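Local structure of amphinase-2 (Rana pipiens, 2P7S) at residues T29-A34 / G39-I44; Q19-F24 / Q89-N94. The protein cleaves RNA endonucleolytically as a secreted, cytotoxic member of the pancreatic ribonuclease family, preferring the dinucleotide CpA over UpA. All coordinates share one frame; numbering follows the deposited sequence.

Contact 1: T29-A34 / G39-I44; sequences TMNDPA and GQCKPI
M30 and C41 meet through their backbones in a contact that illustrates how one carbonyl can organise two irregular pieces of chain. The N-H of C41 points at M30 O over 3.0 Å, a nearly straight bond at 162°. A bridging water gives a second hydrogen bond to M30 O (2.9 Å), gives another to G39 O and accepts from K42 N, so that this oxygen receives two donors while the 39-42 backbone is held round the same point.

The side chains spread from this centre. M30 has CG beside its backbone N and bends again at its second and third torsions; the curled thioether delivers its methyl CE to K42 O at 3.4 Å. Q40 lies across the turn of 29-32, its CG against N31 C at 3.6 Å. A bend at chi2 (99°) then carries the amide alongside P33, with NE2 3.5 Å from P33 CB, and NE2 finds its hydrogen bond at T36. N31 sets OD1 3.6 Å from C41 CB, while its ND2 is held by N27 O and C85 O. D32 closes an Asx turn, OD1 accepting from A34 N from above the carboxylate plane.

Both segments belong to the surface loop that joins helix 26-29 to strand 45-49 and whose end, K42-I44, begins the K42-T46 stretch that probably binds substrate, as in related ribonucleases. M30 turns inward onto N45 and F47 of strand 45-49 and C79 of strand 74-83, and the C41-C85 disulfide fastens the loop beside strand 86-101.

Contact 2: Q19-F24 / Q89-N94; sequences QSVADF and QSNTTN
F24 and Q89 join a loop to the beta-sheet of the ribonuclease A fold, where the 19-24 segment, running from strand 16-17 to helix 26-29, lies beside strand 86-101. The contact is a worked example of a small interface with one well-packed end and one loose end. At the packed end, F24 is buried, its ring packed on T77 and C79 of strand 74-83 and meeting the ring of F47. Q89 reaches this residue with an extended chain, CG opposite the backbone N (chi1 179°), which brings NE2 to the ring edge, near its plane, 4.5 Å from F24 CD2. The same NE2 donates to F24 O at 3.4 Å; the bond is weak by length but fairly straight, at 160°. The other amide atom, OE1, takes a weak hydrogen bond from C26 N, so the amide spans two backbone groups of the chain leading into helix 26-29. A leucine in place of Q89 would probably leave F24 O and C26 N without these amide partners, and the loop less firmly tied to the strand.

Towards solvent the contact loosens. N91 is exposed and V21 partly so; N91 is modelled in two positions, and in the conformer given its side chain crosses that of V21 at about a right angle. Both also touch T75 of strand 74-83. Farther out, the loop steadies itself in an ST motif, in which S20 OG accepts from D23 N at 3.0 Å.

From the N terminus, the chain passes helix 6-15 and strand 16-17 and enters 19-24, the first half of contact 2. It then makes helix 26-29 and runs directly into contact 1, whose halves, 29-34 and 39-44, fold the loop ahead of strand 45-49 back on itself. Strands 45-49, 65-69 and 74-83 follow before 89-94 completes contact 2, tying the 19-24 loop to strand 86-101. Contact 1 is therefore nested within the much longer loop closed by contact 2, and the two do not cross. Their centres lie about 16 Å apart, yet they touch: T29 OG1 packs 3.7 Å from F24 CE1, so the C-terminal residue of helix 26-29 packs on the loop that precedes it.

Contact 1: T29-A34 / G39-I44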
ATOM      1  N   THR A  29       3.971  10.774  -7.085  1.00 26.52           N
ATOM      2  CA  THR A  29       2.774  10.068  -6.650  1.00 26.17           C
ATOM      3  C   THR A  29       2.145  10.522  -5.333  1.00 26.97           C
ATOM      4  O   THR A  29       0.918  10.554  -5.220  1.00 26.93           O
ATOM      5  CB  THR A  29       3.049   8.554  -6.614  1.00 27.71           C
ATOM      6  OG1 THR A  29       3.630   8.161  -7.864  1.00 26.72           O
ATOM      7  CG2 THR A  29       1.756   7.780  -6.406  1.00 27.73           C
ATOM      8  N   MET A  30       2.963  10.872  -4.342  1.00 25.25           N
ATOM      9  CA  MET A  30       2.416  11.350  -3.072  1.00 25.74           C
ATOM     10  C   MET A  30       1.664  12.663  -3.309  1.00 26.77           C
ATOM     11  O   MET A  30       0.846  13.084  -2.489  1.00 27.77           O
ATOM     12  CB  MET A  30       3.531  11.582  -2.042  1.00 24.38           C
ATOM     13  CG  MET A  30       4.156  10.314  -1.459  1.00 23.59           C
ATOM     14  SD  MET A  30       2.966   9.212  -0.639  1.00 24.48           S
ATOM     15  CE  MET A  30       2.688  10.067   0.913  1.00 25.21           C
ATOM     16  N   ASN A  31       1.949  13.313  -4.434  1.00 27.13           N
ATOM     17  CA  ASN A  31       1.290  14.575  -4.761  1.00 29.16           C
ATOM     18  C   ASN A  31       0.397  14.450  -5.987  1.00 32.20           C
ATOM     19  O   ASN A  31      -0.006  15.451  -6.586  1.00 32.77           O
ATOM     20  CB  ASN A  31       2.339  15.668  -4.987  1.00 29.31           C
ATOM     21  CG  ASN A  31       3.130  15.970  -3.736  1.00 29.30           C
ATOM     22  OD1 ASN A  31       2.568  16.394  -2.727  1.00 30.05           O
ATOM     23  ND2 ASN A  31       4.442  15.741  -3.786  1.00 28.57           N
ATOM     24  N   ASP A  32       0.093  13.211  -6.358  1.00 32.00           N
ATOM     25  CA  ASP A  32      -0.751  12.938  -7.511  1.00 32.41           C
ATOM     26  C   ASP A  32      -2.177  12.670  -7.034  1.00 34.56           C
ATOM     27  O   ASP A  32      -2.451  11.636  -6.416  1.00 34.79           O
ATOM     28  CB  ASP A  32      -0.218  11.714  -8.258  1.00 31.61           C
ATOM     29  CG  ASP A  32      -0.904  11.499  -9.592  1.00 30.93           C
ATOM     30  OD1 ASP A  32      -2.042  11.986  -9.763  1.00 29.42           O
ATOM     31  OD2 ASP A  32      -0.305  10.832 -10.462  1.00 30.17           O
ATOM     32  N   PRO A  33      -3.108  13.596  -7.312  1.00 34.91           N
ATOM     33  CA  PRO A  33      -4.495  13.392  -6.877  1.00 34.71           C
ATOM     34  C   PRO A  33      -5.119  12.083  -7.359  1.00 33.18           C
ATOM     35  O   PRO A  33      -6.106  11.617  -6.791  1.00 34.27           O
ATOM     36  CB  PRO A  33      -5.218  14.632  -7.419  1.00 36.56           C
ATOM     37  CG  PRO A  33      -4.379  15.054  -8.583  1.00 36.77           C
ATOM     38  CD  PRO A  33      -2.973  14.848  -8.077  1.00 35.82           C
ATOM     39  N   ALA A  34      -4.539  11.480  -8.389  1.00 32.12           N
ATOM     40  CA  ALA A  34      -5.066  10.225  -8.914  1.00 33.04           C
ATOM     41  C   ALA A  34      -4.817   9.059  -7.958  1.00 33.00           C
ATOM     42  O   ALA A  34      -5.513   8.041  -8.010  1.00 31.57           O
ATOM     43  CB  ALA A  34      -4.437   9.916 -10.263  1.00 33.18           C
ATOM     44  N   GLY A  39      -5.870  12.635   0.479  1.00 45.37           N
ATOM     45  CA  GLY A  39      -5.227  13.928   0.305  1.00 43.64           C
ATOM     46  C   GLY A  39      -3.773  13.826  -0.125  1.00 42.35           C
ATOM     47  O   GLY A  39      -3.119  12.814   0.120  1.00 41.20           O
ATOM     48  N   GLN A  40      -3.266  14.873  -0.773  1.00 41.71           N
ATOM     49  CA  GLN A  40      -1.876  14.885  -1.224  1.00 40.07           C
ATOM     50  C   GLN A  40      -0.924  15.402  -0.149  1.00 38.04           C
ATOM     51  O   GLN A  40      -1.341  16.026   0.825  1.00 36.67           O
ATOM     52  CB  GLN A  40      -1.713  15.751  -2.479  1.00 41.42           C
ATOM     53  CG  GLN A  40      -2.357  15.188  -3.736  1.00 42.95           C
ATOM     54  CD  GLN A  40      -3.703  15.811  -4.032  1.00 44.21           C
ATOM     55  OE1 GLN A  40      -3.800  17.015  -4.281  1.00 45.21           O
ATOM     56  NE2 GLN A  40      -4.753  14.997  -4.008  1.00 44.19           N
ATOM     57  N   CYS A  41       0.362  15.126  -0.343  1.00 36.60           N
ATOM     58  CA  CYS A  41       1.410  15.557   0.573  1.00 36.62           C
ATOM     59  C   CYS A  41       1.239  15.030   1.999  1.00 36.24           C
ATOM     60  O   CYS A  41       1.492  15.743   2.966  1.00 36.85           O
ATOM     61  CB  CYS A  41       1.484  17.090   0.593  1.00 36.85           C
ATOM     62  SG  CYS A  41       2.911  17.770   1.499  1.00 38.85           S
ATOM     63  N   LYS A  42       0.814  13.780   2.131  1.00 35.13           N
ATOM     64  CA  LYS A  42       0.645  13.181   3.449  1.00 33.77           C
ATOM     65  C   LYS A  42       2.012  12.793   4.011  1.00 33.59           C
ATOM     66  O   LYS A  42       2.958  12.550   3.256  1.00 32.32           O
ATOM     67  CB  LYS A  42      -0.273  11.957   3.356  1.00 36.75           C
ATOM     68  CG  LYS A  42      -1.723  12.318   3.069  1.00 40.00           C
ATOM     69  CD  LYS A  42      -2.306  13.143   4.211  1.00 44.02           C
ATOM     70  CE  LYS A  42      -3.637  13.766   3.835  1.00 47.70           C
ATOM     71  NZ  LYS A  42      -4.241  14.546   4.959  1.00 50.99           N
ATOM     72  N   PRO A  43       2.138  12.721   5.345  1.00 32.67           N
ATOM     73  CA  PRO A  43       3.415  12.364   5.977  1.00 30.95           C
ATOM     74  C   PRO A  43       4.037  11.019   5.603  1.00 29.76           C
ATOM     75  O   PRO A  43       5.264  10.906   5.498  1.00 28.22           O
ATOM     76  CB  PRO A  43       3.104  12.472   7.475  1.00 32.52           C
ATOM     77  CG  PRO A  43       1.646  12.183   7.541  1.00 34.63           C
ATOM     78  CD  PRO A  43       1.095  12.940   6.362  1.00 33.44           C
ATOM     79  N   ILE A  44       3.218   9.995   5.393  1.00 28.24           N
ATOM     80  CA  ILE A  44       3.785   8.696   5.058  1.00 26.46           C
ATOM     81  C   ILE A  44       2.827   7.723   4.378  1.00 25.25           C
ATOM     82  O   ILE A  44       1.622   7.717   4.658  1.00 24.93           O
ATOM     83  CB  ILE A  44       4.358   8.023   6.330  1.00 27.40           C
ATOM     84  CG1 ILE A  44       5.035   6.698   5.971  1.00 26.79           C
ATOM     85  CG2 ILE A  44       3.235   7.801   7.352  1.00 27.06           C
ATOM     86  CD1 ILE A  44       5.797   6.069   7.123  1.00 29.70           C
TER
HETATM   87  O   HOH W   1      -0.108  11.930   0.037  1.00 28.79           O

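Contact 2: Q19-F24 / Q89-N94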
ATOM      1  N   GLN A  19       3.874   0.459 -11.262  1.00 25.21           N
ATOM      2  CA  GLN A  19       5.176   1.045 -11.596  1.00 27.26           C
ATOM      3  C   GLN A  19       6.314   0.206 -11.028  1.00 26.03           C
ATOM      4  O   GLN A  19       6.137  -0.514 -10.051  1.00 25.83           O
ATOM      5  CB  GLN A  19       5.303   2.457 -11.016  1.00 30.00           C
ATOM      6  CG  GLN A  19       4.289   3.487 -11.488  1.00 31.31           C
ATOM      7  CD  GLN A  19       4.432   4.799 -10.717  1.00 33.48           C
ATOM      8  OE1 GLN A  19       5.466   5.453 -10.791  1.00 35.74           O
ATOM      9  NE2 GLN A  19       3.399   5.175  -9.964  1.00 33.68           N
ATOM     10  N   SER A  20       7.488   0.306 -11.637  1.00 25.31           N
ATOM     11  CA  SER A  20       8.642  -0.430 -11.141  1.00 24.50           C
ATOM     12  C   SER A  20       9.237   0.400 -10.000  1.00 26.63           C
ATOM     13  O   SER A  20       8.945   1.590  -9.876  1.00 25.76           O
ATOM     14  CB  SER A  20       9.687  -0.590 -12.246  1.00 24.67           C
ATOM     15  OG  SER A  20      10.277   0.661 -12.572  1.00 25.95           O
ATOM     16  N   VAL A  21      10.065  -0.232  -9.175  1.00 29.82           N
ATOM     17  CA  VAL A  21      10.721   0.440  -8.056  1.00 32.04           C
ATOM     18  C   VAL A  21      11.585   1.601  -8.558  1.00 33.11           C
ATOM     19  O   VAL A  21      11.659   2.658  -7.931  1.00 33.17           O
ATOM     20  CB  VAL A  21      11.618  -0.551  -7.290  1.00 34.29           C
ATOM     21  CG1 VAL A  21      12.426   0.172  -6.233  1.00 35.19           C
ATOM     22  CG2 VAL A  21      10.759  -1.630  -6.660  1.00 36.75           C
ATOM     23  N   ALA A  22      12.226   1.400  -9.703  1.00 33.82           N
ATOM     24  CA  ALA A  22      13.091   2.421 -10.283  1.00 34.33           C
ATOM     25  C   ALA A  22      12.329   3.603 -10.878  1.00 35.15           C
ATOM     26  O   ALA A  22      12.774   4.748 -10.784  1.00 34.94           O
ATOM     27  CB  ALA A  22      13.970   1.790 -11.342  1.00 36.69           C
ATOM     28  N   ASP A  23      11.184   3.332 -11.496  1.00 32.79           N
ATOM     29  CA  ASP A  23      10.395   4.397 -12.102  1.00 33.15           C
ATOM     30  C   ASP A  23       9.498   5.114 -11.112  1.00 33.33           C
ATOM     31  O   ASP A  23       8.961   6.176 -11.419  1.00 33.81           O
ATOM     32  CB  ASP A  23       9.518   3.855 -13.235  1.00 33.97           C
ATOM     33  CG  ASP A  23      10.321   3.448 -14.447  1.00 34.46           C
ATOM     34  OD1 ASP A  23      11.358   4.095 -14.705  1.00 34.86           O
ATOM     35  OD2 ASP A  23       9.907   2.494 -15.142  1.00 34.15           O
ATOM     36  N   PHE A  24       9.326   4.532  -9.931  1.00 31.92           N
ATOM     37  CA  PHE A  24       8.462   5.146  -8.940  1.00 29.58           C
ATOM     38  C   PHE A  24       9.125   6.375  -8.341  1.00 27.69           C
ATOM     39  O   PHE A  24      10.315   6.364  -8.026  1.00 27.73           O
ATOM     40  CB  PHE A  24       8.120   4.158  -7.820  1.00 29.73           C
ATOM     41  CG  PHE A  24       6.957   4.595  -6.978  1.00 27.00           C
ATOM     42  CD1 PHE A  24       5.651   4.376  -7.407  1.00 28.55           C
ATOM     43  CD2 PHE A  24       7.166   5.279  -5.784  1.00 27.02           C
ATOM     44  CE1 PHE A  24       4.560   4.836  -6.657  1.00 26.13           C
ATOM     45  CE2 PHE A  24       6.092   5.744  -5.031  1.00 23.99           C
ATOM     46  CZ  PHE A  24       4.786   5.523  -5.467  1.00 25.99           C
ATOM     47  N   GLN A  89      12.828   8.269   0.238  1.00 26.57           N
ATOM     48  CA  GLN A  89      12.280   7.059  -0.361  1.00 30.24           C
ATOM     49  C   GLN A  89      13.118   5.840  -0.007  1.00 31.90           C
ATOM     50  O   GLN A  89      14.349   5.877  -0.086  1.00 30.65           O
ATOM     51  CB  GLN A  89      12.244   7.241  -1.885  1.00 30.85           C
ATOM     52  CG  GLN A  89      11.726   6.067  -2.696  1.00 33.42           C
ATOM     53  CD  GLN A  89      11.500   6.437  -4.162  1.00 33.72           C
ATOM     54  OE1 GLN A  89      11.233   7.596  -4.485  1.00 30.93           O
ATOM     55  NE2 GLN A  89      11.580   5.449  -5.047  1.00 31.81           N
ATOM     56  N   SER A  90      12.445   4.763   0.381  1.00 29.93           N
ATOM     57  CA  SER A  90      13.131   3.527   0.723  1.00 31.19           C
ATOM     58  C   SER A  90      12.353   2.358   0.140  1.00 30.26           C
ATOM     59  O   SER A  90      11.127   2.385   0.074  1.00 30.81           O
ATOM     60  CB  SER A  90      13.245   3.370   2.241  1.00 29.99           C
ATOM     61  OG  SER A  90      11.997   3.055   2.815  1.00 35.39           O
ATOM     62  N   ASN A  91      13.077   1.341  -0.294  1.00 30.79           N
ATOM     63  CA  ASN A  91      12.464   0.157  -0.874  0.50 31.24           C
ATOM     64  C   ASN A  91      12.958  -1.090  -0.167  1.00 32.88           C
ATOM     65  O   ASN A  91      14.158  -1.243   0.077  1.00 29.40           O
ATOM     66  CB  ASN A  91      12.805   0.055  -2.357  0.50 33.36           C
ATOM     67  CG  ASN A  91      12.645  -1.353  -2.889  0.50 33.43           C
ATOM     68  OD1 ASN A  91      11.542  -1.897  -2.924  0.50 35.09           O
ATOM     69  ND2 ASN A  91      13.751  -1.954  -3.300  0.50 33.15           N
ATOM     70  N   THR A  92      12.031  -1.981   0.156  1.00 32.77           N
ATOM     71  CA  THR A  92      12.367  -3.220   0.833  1.00 35.28           C
ATOM     72  C   THR A  92      11.442  -4.317   0.340  1.00 36.33           C
ATOM     73  O   THR A  92      10.419  -4.048  -0.291  1.00 36.52           O
ATOM     74  CB  THR A  92      12.167  -3.106   2.356  1.00 37.06           C
ATOM     75  OG1 THR A  92      10.766  -2.977   2.638  1.00 37.53           O
ATOM     76  CG2 THR A  92      12.904  -1.888   2.914  1.00 37.39           C
ATOM     77  N   THR A  93      11.818  -5.557   0.613  1.00 38.24           N
ATOM     78  CA  THR A  93      10.993  -6.699   0.252  1.00 38.94           C
ATOM     79  C   THR A  93      10.647  -7.250   1.620  1.00 38.76           C
ATOM     80  O   THR A  93      11.527  -7.420   2.472  1.00 38.37           O
ATOM     81  CB  THR A  93      11.772  -7.754  -0.544  1.00 40.61           C
ATOM     82  OG1 THR A  93      12.862  -8.237   0.249  1.00 45.77           O
ATOM     83  CG2 THR A  93      12.301  -7.158  -1.837  1.00 38.92           C
ATOM     84  N   ASN A  94       9.370  -7.510   1.852  1.00 37.31           N
ATOM     85  CA  ASN A  94       8.957  -8.001   3.155  1.00 37.53           C
ATOM     86  C   ASN A  94       7.503  -8.415   3.063  1.00 37.35           C
ATOM     87  O   ASN A  94       6.865  -8.251   2.020  1.00 37.47           O
ATOM     88  CB  ASN A  94       9.096  -6.872   4.180  1.00 38.26           C
ATOM     89  CG  ASN A  94       9.205  -7.377   5.606  1.00 39.06           C
ATOM     90  OD1 ASN A  94       8.876  -8.526   5.902  1.00 40.81           O
ATOM     91  ND2 ASN A  94       9.664  -6.509   6.502  1.00 39.33           N
TER